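Local coordinates for tRNA nucleotidyl transferase-related protein (Thermotoga maritima, PDB 3H38), which builds the CCA end of tRNA from CTP and ATP with magnesium, this chain being the class II CCA-adding part of a longer protein, at residues R14-P17 and K18-N21; N229-K232 and S233-M237; R265-P268 and W269-N273. One frame throughout, in Å; residues are numbered along the deposited sequence.

Interaction 1: R14-P17 and K18-N21; sequences RVDP and KILN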
ATOM      1  N   ARG A  14     -27.331  11.979  -0.678  1.00 45.91           N
ATOM      2  CA  ARG A  14     -26.118  11.406  -1.200  1.00 50.93           C
ATOM      3  C   ARG A  14     -26.092   9.941  -1.561  1.00 46.81           C
ATOM      4  O   ARG A  14     -25.306   9.548  -2.357  1.00 49.05           O
ATOM      5  CB  ARG A  14     -25.008  11.705  -0.234  1.00 54.26           C
ATOM      6  CG  ARG A  14     -25.012  13.109   0.226  1.00 59.29           C
ATOM      7  CD  ARG A  14     -23.628  13.592   0.299  1.00 83.98           C
ATOM      8  NE  ARG A  14     -23.514  14.989  -0.065  1.00 99.14           N
ATOM      9  CZ  ARG A  14     -22.921  15.895   0.687  1.00105.44           C
ATOM     10  NH1 ARG A  14     -22.386  15.547   1.842  1.00109.51           N
ATOM     11  NH2 ARG A  14     -22.861  17.146   0.291  1.00103.83           N
ATOM     12  N   VAL A  15     -26.933   9.131  -0.979  1.00 45.17           N
ATOM     13  CA  VAL A  15     -26.829   7.680  -1.169  1.00 50.85           C
ATOM     14  C   VAL A  15     -27.794   7.144  -2.237  1.00 55.49           C
ATOM     15  O   VAL A  15     -28.956   7.566  -2.321  1.00 48.68           O
ATOM     16  CB  VAL A  15     -26.994   6.917   0.190  1.00 47.56           C
ATOM     17  CG1 VAL A  15     -26.482   5.457   0.100  1.00 40.33           C
ATOM     18  CG2 VAL A  15     -26.263   7.673   1.312  1.00 39.94           C
ATOM     19  N   ASP A  16     -27.301   6.225  -3.067  1.00 58.97           N
ATOM     20  CA  ASP A  16     -28.151   5.561  -4.051  1.00 58.95           C
ATOM     21  C   ASP A  16     -29.378   5.002  -3.339  1.00 45.85           C
ATOM     22  O   ASP A  16     -29.263   4.379  -2.291  1.00 47.91           O
ATOM     23  CB  ASP A  16     -27.390   4.433  -4.757  1.00 70.59           C
ATOM     24  CG  ASP A  16     -28.179   3.821  -5.917  1.00 80.94           C
ATOM     25  OD1 ASP A  16     -28.792   4.584  -6.697  1.00 85.29           O
ATOM     26  OD2 ASP A  16     -28.175   2.575  -6.062  1.00 80.92           O
ATOM     27  N   PRO A  17     -30.557   5.244  -3.899  1.00 48.19           N
ATOM     28  CA  PRO A  17     -31.817   4.798  -3.308  1.00 53.08           C
ATOM     29  C   PRO A  17     -31.937   3.272  -3.217  1.00 56.60           C
ATOM     30  O   PRO A  17     -32.455   2.775  -2.221  1.00 57.70           O
ATOM     31  CB  PRO A  17     -32.859   5.355  -4.281  1.00 53.48           C
ATOM     32  CG  PRO A  17     -32.085   5.497  -5.583  1.00 51.47           C
ATOM     33  CD  PRO A  17     -30.790   6.037  -5.116  1.00 52.73           C
ATOM     34  N   LYS A  18     -31.437   2.548  -4.183  1.00 61.61           N
ATOM     35  CA  LYS A  18     -31.576   1.121  -4.120  1.00 71.28           C
ATOM     36  C   LYS A  18     -30.951   0.619  -2.838  1.00 70.67           C
ATOM     37  O   LYS A  18     -31.459  -0.259  -2.181  1.00 63.14           O
ATOM     38  CB  LYS A  18     -30.934   0.499  -5.336  1.00 78.10           C
ATOM     39  CG  LYS A  18     -30.358  -0.842  -5.081  1.00 87.01           C
ATOM     40  CD  LYS A  18     -31.104  -1.918  -5.810  1.00 96.98           C
ATOM     41  CE  LYS A  18     -31.056  -3.192  -5.031  1.00 98.67           C
ATOM     42  NZ  LYS A  18     -30.751  -4.380  -5.886  1.00 97.21           N
ATOM     43  N   ILE A  19     -29.837   1.238  -2.512  1.00 64.93           N
ATOM     44  CA  ILE A  19     -29.011   0.959  -1.353  1.00 53.57           C
ATOM     45  C   ILE A  19     -29.560   1.562  -0.044  1.00 55.17           C
ATOM     46  O   ILE A  19     -29.470   0.946   1.023  1.00 50.75           O
ATOM     47  CB  ILE A  19     -27.603   1.489  -1.645  1.00 51.66           C
ATOM     48  CG1 ILE A  19     -26.827   0.450  -2.457  1.00 47.53           C
ATOM     49  CG2 ILE A  19     -26.867   1.872  -0.380  1.00 55.05           C
ATOM     50  CD1 ILE A  19     -25.384   0.819  -2.681  1.00 54.73           C
ATOM     51  N   LEU A  20     -30.134   2.758  -0.131  1.00 52.62           N
ATOM     52  CA  LEU A  20     -30.822   3.355   1.003  1.00 44.15           C
ATOM     53  C   LEU A  20     -31.912   2.431   1.496  1.00 49.42           C
ATOM     54  O   LEU A  20     -32.075   2.244   2.706  1.00 44.52           O
ATOM     55  CB  LEU A  20     -31.451   4.703   0.632  1.00 39.21           C
ATOM     56  CG  LEU A  20     -30.947   5.909   1.419  1.00 42.14           C
ATOM     57  CD1 LEU A  20     -32.039   6.920   1.661  1.00 42.11           C
ATOM     58  CD2 LEU A  20     -30.375   5.440   2.736  1.00 45.12           C
ATOM     59  N   ASN A  21     -32.670   1.874   0.554  1.00 45.62           N
ATOM     60  CA  ASN A  21     -33.779   0.999   0.905  1.00 52.00           C
ATOM     61  C   ASN A  21     -33.326  -0.263   1.612  1.00 54.74           C
ATOM     62  O   ASN A  21     -34.047  -0.808   2.448  1.00 53.15           O
ATOM     63  CB  ASN A  21     -34.617   0.665  -0.320  1.00 55.36           C
ATOM     64  CG  ASN A  21     -35.755   1.655  -0.520  1.00 68.69           C
ATOM     65  OD1 ASN A  21     -36.154   2.373   0.414  1.00 62.46           O
ATOM     66  ND2 ASN A  21     -36.286   1.702  -1.740  1.00 76.24           N
TER
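The first turn of helix 17-32 is set up here, with Asp-16 at the N-cap position and Val-15 folding back on Ile-19 and Leu-20. Asp-16 O is the main backbone acceptor. Leu-20 N approaches it at 2.8 Å with an N-H...O angle of 154°, while Ile-19 N adds only a weak bond to the same oxygen. One residue on, Pro-17 O receives Asn-21 N at 2.9 Å along a straighter path, 165°. Pro-17 itself has no N-H to give, which costs nothing in a first helical turn. The carboxylate of Asp-16 lies beside the first turn it precedes, OD2 being 3.5 Å from Lys-18 CB. A negative group at the start of a helix is probably favoured by the helix dipole. On the apolar side, Val-15 just before the cap and Leu-20 in the first turn stand as the pair of a hydrophobic staple, loosely closed at 4.3 Å from Val-15 CB to Leu-20 CG. Leu-20 also touches Phe-145 and Ile-19 rests on Leu-96, which ties the helix start to the catalytic head; the side chain of Ile-19 is about 8 Å from that of Asp-55, a magnesium ligand. Val-15 and Ile-19 cross at about a right angle, each with the touching methyl anti to its main-chain nitrogen (Val-15 chi1 -163°), and Val-15 CG1 meets Ile-19 CG2 at 3.6 Å.

Interaction 2: N229-K232 and S233-M237; sequences NPLK and SIRRM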
ATOM      1  N   ASN A 229      -0.655  10.318  -2.267  1.00 58.15           N
ATOM      2  CA  ASN A 229       0.643  10.967  -2.422  1.00 48.81           C
ATOM      3  C   ASN A 229       1.608  10.430  -1.417  1.00 41.72           C
ATOM      4  O   ASN A 229       1.838  11.033  -0.410  1.00 43.42           O
ATOM      5  CB  ASN A 229       0.552  12.482  -2.253  1.00 52.99           C
ATOM      6  CG  ASN A 229      -0.126  13.170  -3.415  1.00 74.23           C
ATOM      7  OD1 ASN A 229       0.139  12.867  -4.562  1.00 78.65           O
ATOM      8  ND2 ASN A 229      -0.999  14.119  -3.121  1.00 79.31           N
ATOM      9  N   PRO A 230       2.177   9.287  -1.732  1.00 36.09           N
ATOM     10  CA  PRO A 230       3.017   8.528  -0.808  1.00 32.98           C
ATOM     11  C   PRO A 230       4.187   9.374  -0.337  1.00 40.88           C
ATOM     12  O   PRO A 230       4.565   9.318   0.828  1.00 52.88           O
ATOM     13  CB  PRO A 230       3.525   7.356  -1.660  1.00 36.84           C
ATOM     14  CG  PRO A 230       2.646   7.317  -2.878  1.00 43.37           C
ATOM     15  CD  PRO A 230       2.180   8.731  -3.097  1.00 29.39           C
ATOM     16  N   LEU A 231       4.752  10.157  -1.241  1.00 40.87           N
ATOM     17  CA  LEU A 231       5.965  10.909  -0.954  1.00 39.57           C
ATOM     18  C   LEU A 231       5.742  11.898   0.198  1.00 43.30           C
ATOM     19  O   LEU A 231       6.637  12.115   1.015  1.00 44.42           O
ATOM     20  CB  LEU A 231       6.396  11.652  -2.217  1.00 36.86           C
ATOM     21  CG  LEU A 231       7.864  11.888  -2.590  1.00 38.40           C
ATOM     22  CD1 LEU A 231       7.937  13.327  -2.887  1.00 36.42           C
ATOM     23  CD2 LEU A 231       8.888  11.530  -1.509  1.00 41.30           C
ATOM     24  N   LYS A 232       4.550  12.438   0.274  1.00 39.23           N
ATOM     25  CA  LYS A 232       4.132  13.316   1.323  1.00 45.28           C
ATOM     26  C   LYS A 232       4.143  12.654   2.659  1.00 39.82           C
ATOM     27  O   LYS A 232       4.538  13.231   3.623  1.00 38.23           O
ATOM     28  CB  LYS A 232       2.689  13.657   1.068  1.00 51.44           C
ATOM     29  CG  LYS A 232       2.480  14.939   0.467  1.00 64.80           C
ATOM     30  CD  LYS A 232       2.683  15.988   1.498  1.00 68.00           C
ATOM     31  CE  LYS A 232       1.402  16.383   2.076  1.00 66.17           C
ATOM     32  NZ  LYS A 232       1.616  17.654   2.746  1.00 52.25           N
ATOM     33  N   SER A 233       3.653  11.434   2.663  1.00 28.91           N
ATOM     34  CA  SER A 233       3.532  10.568   3.842  1.00 29.59           C
ATOM     35  C   SER A 233       4.919  10.192   4.348  1.00 30.64           C
ATOM     36  O   SER A 233       5.251  10.338   5.534  1.00 29.87           O
ATOM     37  CB  SER A 233       2.804   9.281   3.465  1.00 28.11           C
ATOM     38  OG  SER A 233       1.434   9.502   3.216  1.00 37.28           O
ATOM     39  N   ILE A 234       5.729   9.711   3.416  1.00 25.07           N
ATOM     40  CA  ILE A 234       7.116   9.408   3.669  1.00 29.51           C
ATOM     41  C   ILE A 234       7.848  10.602   4.288  1.00 23.97           C
ATOM     42  O   ILE A 234       8.581  10.455   5.269  1.00 25.57           O
ATOM     43  CB  ILE A 234       7.788   8.974   2.383  1.00 33.79           C
ATOM     44  CG1 ILE A 234       7.203   7.624   1.934  1.00 34.59           C
ATOM     45  CG2 ILE A 234       9.295   8.912   2.573  1.00 30.16           C
ATOM     46  CD1 ILE A 234       7.870   7.076   0.660  1.00 30.64           C
ATOM     47  N   ARG A 235       7.609  11.795   3.768  1.00 21.49           N
ATOM     48  CA  ARG A 235       8.331  12.950   4.304  1.00 25.74           C
ATOM     49  C   ARG A 235       7.770  13.255   5.656  1.00 27.79           C
ATOM     50  O   ARG A 235       8.455  13.771   6.532  1.00 30.14           O
ATOM     51  CB  ARG A 235       8.246  14.149   3.365  1.00 25.18           C
ATOM     52  CG  ARG A 235       8.845  13.825   1.998  1.00 25.54           C
ATOM     53  CD  ARG A 235       8.599  14.936   1.012  1.00 26.31           C
ATOM     54  NE  ARG A 235       9.683  15.070   0.043  1.00 45.55           N
ATOM     55  CZ  ARG A 235       9.516  15.540  -1.193  1.00 48.33           C
ATOM     56  NH1 ARG A 235      10.557  15.641  -2.056  1.00 27.22           N
ATOM     57  NH2 ARG A 235       8.290  15.883  -1.571  1.00 39.37           N
ATOM     58  N   ARG A 236       6.513  12.885   5.840  1.00 31.58           N
ATOM     59  CA  ARG A 236       5.860  13.122   7.115  1.00 29.54           C
ATOM     60  C   ARG A 236       6.437  12.173   8.170  1.00 24.36           C
ATOM     61  O   ARG A 236       6.717  12.584   9.291  1.00 37.45           O
ATOM     62  CB  ARG A 236       4.339  12.982   6.964  1.00 31.56           C
ATOM     63  CG  ARG A 236       3.555  13.433   8.173  1.00 35.47           C
ATOM     64  CD  ARG A 236       3.898  14.849   8.633  1.00 29.78           C
ATOM     65  NE  ARG A 236       2.738  15.438   9.285  1.00 35.02           N
ATOM     66  CZ  ARG A 236       2.767  16.396  10.204  1.00 44.01           C
ATOM     67  NH1 ARG A 236       1.632  16.841  10.717  1.00 52.94           N
ATOM     68  NH2 ARG A 236       3.911  16.904  10.620  1.00 47.46           N
ATOM     69  N   MET A 237       6.638  10.910   7.796  1.00 24.16           N
ATOM     70  CA  MET A 237       7.275   9.921   8.677  1.00 24.15           C
ATOM     71  C   MET A 237       8.638  10.434   9.103  1.00 33.89           C
ATOM     72  O   MET A 237       9.006  10.374  10.261  1.00 33.75           O
ATOM     73  CB  MET A 237       7.457   8.591   7.937  1.00 23.62           C
ATOM     74  CG  MET A 237       6.129   7.825   7.721  1.00 31.65           C
ATOM     75  SD  MET A 237       6.224   6.318   6.679  1.00 36.38           S
ATOM     76  CE  MET A 237       5.433   6.905   5.182  1.00 75.44           C
TER
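Leu-231 lies across the guanidinium of Arg-235, one turn further along the same helix. Its CD2 sits 3.9 Å above one face of that flat group, displaced toward the rim; CD1 is modelled implausibly near NH2, so its exact position is doubtful. Arg-235 reaches this place because its CG stands anti to its own carbonyl carbon (chi1 -60°), which sends the chain back toward the preceding turn, and CD passes 3.4 Å from Leu-231 O. The far end of the arginine is gripped by a salt bridge from NE to Asp-257 of helix 254-274, with a long, weak ion pair to Glu-261 beside it. Replacing Arg-235 by an alanine would probably leave Asp-257 without its cationic mate and strip the cover from the side of Leu-231.

All this belongs to the opening turns of helix 230-239, in a part of the chain that probably binds RNA, as in poly(A) polymerases. Pro-230 starts the helix, and its O receives Ile-234 N at 2.9 Å in an almost linear bond, 176°. Of the next two i to i+4 bonds, Arg-235 N to Leu-231 O is more bent, and Arg-236 N to Lys-232 O is the most bent at 131°. Ile-234 brings CG1 back to 3.3 Å from Pro-230 O, and like Leu-231 packs on Phe-264 of helix 254-274. Another neighbour is helix 177-187: there Arg-236 forms a salt bridge with Glu-185, and Ser-233 touches Gln-186. The side chain of Ser-233 is about 5 Å from that of the nucleotide-binding Arg-183. Ser-233 presses CB to 3.2 Å from Pro-230 O, whereas its OG is buried with no polar partner in the model.

Interaction 3: R265-P268 and W269-N273; sequences RNIP and WVEEN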
ATOM      1  N   ARG A 265       8.210   9.564  -9.066  1.00 39.79           N
ATOM      2  CA  ARG A 265       8.018  10.152 -10.392  1.00 43.09           C
ATOM      3  C   ARG A 265       8.083   9.098 -11.486  1.00 49.32           C
ATOM      4  O   ARG A 265       7.276   9.099 -12.425  1.00 62.52           O
ATOM      5  CB  ARG A 265       9.067  11.249 -10.697  1.00 35.88           C
ATOM      6  CG  ARG A 265       8.904  11.860 -12.119  1.00 41.01           C
ATOM      7  CD  ARG A 265      10.208  12.491 -12.728  1.00 44.50           C
ATOM      8  NE  ARG A 265      10.946  13.222 -11.710  1.00 46.97           N
ATOM      9  CZ  ARG A 265      12.211  13.011 -11.356  1.00 47.03           C
ATOM     10  NH1 ARG A 265      12.722  13.734 -10.369  1.00 49.59           N
ATOM     11  NH2 ARG A 265      12.973  12.121 -11.984  1.00 47.24           N
ATOM     12  N   ASN A 266       9.047   8.199 -11.360  1.00 43.21           N
ATOM     13  CA  ASN A 266       9.380   7.296 -12.441  1.00 47.84           C
ATOM     14  C   ASN A 266       8.660   5.971 -12.349  1.00 50.79           C
ATOM     15  O   ASN A 266       8.650   5.183 -13.294  1.00 55.76           O
ATOM     16  CB  ASN A 266      10.891   7.097 -12.496  1.00 52.72           C
ATOM     17  CG  ASN A 266      11.606   8.304 -13.068  1.00 61.41           C
ATOM     18  OD1 ASN A 266      11.211   8.818 -14.109  1.00 67.38           O
ATOM     19  ND2 ASN A 266      12.652   8.772 -12.386  1.00 59.30           N
ATOM     20  N   ILE A 267       8.039   5.731 -11.209  1.00 53.51           N
ATOM     21  CA  ILE A 267       7.409   4.444 -10.973  1.00 55.33           C
ATOM     22  C   ILE A 267       6.284   4.101 -11.972  1.00 66.34           C
ATOM     23  O   ILE A 267       6.173   2.956 -12.417  1.00 65.19           O
ATOM     24  CB  ILE A 267       6.980   4.309  -9.497  1.00 49.60           C
ATOM     25  CG1 ILE A 267       8.167   3.760  -8.680  1.00 47.72           C
ATOM     26  CG2 ILE A 267       5.733   3.419  -9.357  1.00 39.48           C
ATOM     27  CD1 ILE A 267       7.909   3.630  -7.202  1.00 41.94           C
ATOM     28  N   PRO A 268       5.468   5.095 -12.357  1.00 68.80           N
ATOM     29  CA  PRO A 268       4.348   4.750 -13.233  1.00 68.78           C
ATOM     30  C   PRO A 268       4.830   4.500 -14.660  1.00 63.37           C
ATOM     31  O   PRO A 268       4.257   3.657 -15.353  1.00 63.49           O
ATOM     32  CB  PRO A 268       3.454   5.995 -13.171  1.00 71.84           C
ATOM     33  CG  PRO A 268       4.068   6.903 -12.117  1.00 70.07           C
ATOM     34  CD  PRO A 268       5.503   6.536 -12.062  1.00 70.17           C
ATOM     35  N   TRP A 269       5.866   5.222 -15.082  1.00 56.87           N
ATOM     36  CA  TRP A 269       6.507   4.978 -16.377  1.00 55.46           C
ATOM     37  C   TRP A 269       7.059   3.557 -16.431  1.00 58.10           C
ATOM     38  O   TRP A 269       7.403   3.070 -17.496  1.00 58.03           O
ATOM     39  CB  TRP A 269       7.651   5.970 -16.605  1.00 51.13           C
ATOM     40  CG  TRP A 269       8.314   5.899 -17.968  1.00 63.72           C
ATOM     41  CD1 TRP A 269       8.125   6.763 -19.006  1.00 77.22           C
ATOM     42  CD2 TRP A 269       9.282   4.940 -18.423  1.00 57.28           C
ATOM     43  NE1 TRP A 269       8.899   6.398 -20.079  1.00 71.67           N
ATOM     44  CE2 TRP A 269       9.620   5.282 -19.749  1.00 61.90           C
ATOM     45  CE3 TRP A 269       9.890   3.823 -17.845  1.00 46.17           C
ATOM     46  CZ2 TRP A 269      10.538   4.556 -20.503  1.00 61.58           C
ATOM     47  CZ3 TRP A 269      10.799   3.101 -18.595  1.00 53.46           C
ATOM     48  CH2 TRP A 269      11.116   3.471 -19.912  1.00 60.93           C
ATOM     49  N   VAL A 270       7.150   2.898 -15.279  1.00 56.36           N
ATOM     50  CA  VAL A 270       7.686   1.543 -15.228  1.00 60.00           C
ATOM     51  C   VAL A 270       6.566   0.523 -15.204  1.00 67.09           C
ATOM     52  O   VAL A 270       6.677  -0.544 -15.810  1.00 70.85           O
ATOM     53  CB  VAL A 270       8.573   1.308 -13.994  1.00 52.46           C
ATOM     54  CG1 VAL A 270       8.943  -0.164 -13.887  1.00 44.40           C
ATOM     55  CG2 VAL A 270       9.818   2.166 -14.057  1.00 53.82           C
ATOM     56  N   GLU A 271       5.500   0.842 -14.476  1.00 70.24           N
ATOM     57  CA  GLU A 271       4.306   0.005 -14.469  1.00 69.84           C
ATOM     58  C   GLU A 271       3.703   0.055 -15.864  1.00 79.86           C
ATOM     59  O   GLU A 271       3.012  -0.874 -16.302  1.00 79.80           O
ATOM     60  CB  GLU A 271       3.291   0.503 -13.441  1.00 57.88           C
ATOM     61  CG  GLU A 271       3.768   0.438 -12.003  1.00 54.62           C
ATOM     62  CD  GLU A 271       2.653   0.716 -11.009  1.00 55.18           C
ATOM     63  OE1 GLU A 271       2.447  -0.106 -10.088  1.00 57.03           O
ATOM     64  OE2 GLU A 271       1.980   1.758 -11.148  1.00 55.01           O
ATOM     65  N   GLU A 272       3.957   1.181 -16.529  1.00 79.23           N
ATOM     66  CA  GLU A 272       3.574   1.430 -17.908  1.00 80.37           C
ATOM     67  C   GLU A 272       4.313   0.627 -18.960  1.00 73.62           C
ATOM     68  O   GLU A 272       3.725  -0.040 -19.758  1.00 72.63           O
ATOM     69  CB  GLU A 272       3.849   2.913 -18.173  1.00 91.55           C
ATOM     70  CG  GLU A 272       3.385   3.520 -19.482  1.00104.68           C
ATOM     71  CD  GLU A 272       3.901   4.965 -19.674  1.00112.37           C
ATOM     72  OE1 GLU A 272       4.617   5.217 -20.668  1.00114.07           O
ATOM     73  OE2 GLU A 272       3.590   5.854 -18.841  1.00114.13           O
ATOM     74  N   ASN A 273       5.617   0.628 -18.903  1.00 68.35           N
ATOM     75  CA  ASN A 273       6.420  -0.046 -19.908  1.00 66.08           C
ATOM     76  C   ASN A 273       6.840  -1.475 -19.524  1.00 70.02           C
ATOM     77  O   ASN A 273       7.262  -2.250 -20.387  1.00 73.92           O
ATOM     78  CB  ASN A 273       7.633   0.817 -20.283  1.00 54.76           C
ATOM     79  CG  ASN A 273       7.235   2.143 -20.950  1.00 64.34           C
ATOM     80  OD1 ASN A 273       7.228   2.254 -22.183  1.00 65.34           O
ATOM     81  ND2 ASN A 273       6.903   3.153 -20.139  1.00 62.00           N
TER
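Backbone bonds do most of the joining, with Ile-267 O as the first acceptor. Glu-271 N reaches it at 3.0 Å with an N-H...O angle of 157°; Val-270 N bonds to it as well, though that nitrogen is less surely placed. Pro-268 O then takes Glu-272 N at 2.8 Å, so the helical pattern resumes straight after the proline. Van der Waals contacts of aliphatic carbons with carbonyl oxygens come next. Val-270 brings CG2 to 3.3 Å from Asn-266 O, and Glu-271 runs its CG past Ile-267 O at 3.5 Å. As the apolar part, the side chains of Val-270 and Ile-267 pack against Cys-349 of helix 345-352. The aromatic contact lies within the second half. With chi1 at -175° Trp-269 turns its indole so that Asn-273 ND2 lies 3.4 Å above the ring, over its centre. The same ND2 donates to Trp-269 O at 2.7 Å, nearly in its own amide plane, and weakly to Glu-272 OE1, which together should hold the amide against turning. Charged partners come from helix 357-371: Lys-364 makes a cation-pi contact with Trp-269, and Glu-360 a salt bridge with Arg-265. The whole is a proline kink in helix 254-274: Pro-268 N has no hydrogen to bond the turn before it, and the helix bends there while Glu-271 N and Glu-272 N close the turn after it.

All three are local contacts along or at the start of a helix, but their settings differ. Interaction 1 is at the surface of the catalytic head, where a helix begins and a small aliphatic cluster does the side-chain work. Interactions 2 and 3 are partly buried in the helical part of the chain, their centres 19 Å apart, and share helix 254-274: residues 229-237 pack against it, whereas 265-273 belong to it. Proline opens the helix in interactions 1 and 2 but interrupts one in interaction 3. Charge also distinguishes them: arginines of 229-237 and 265-273 reach outward to acidic residues on neighbouring helices, while in 14-21 the side chains that meet are mainly aliphatic and backbone bonds hold the turn.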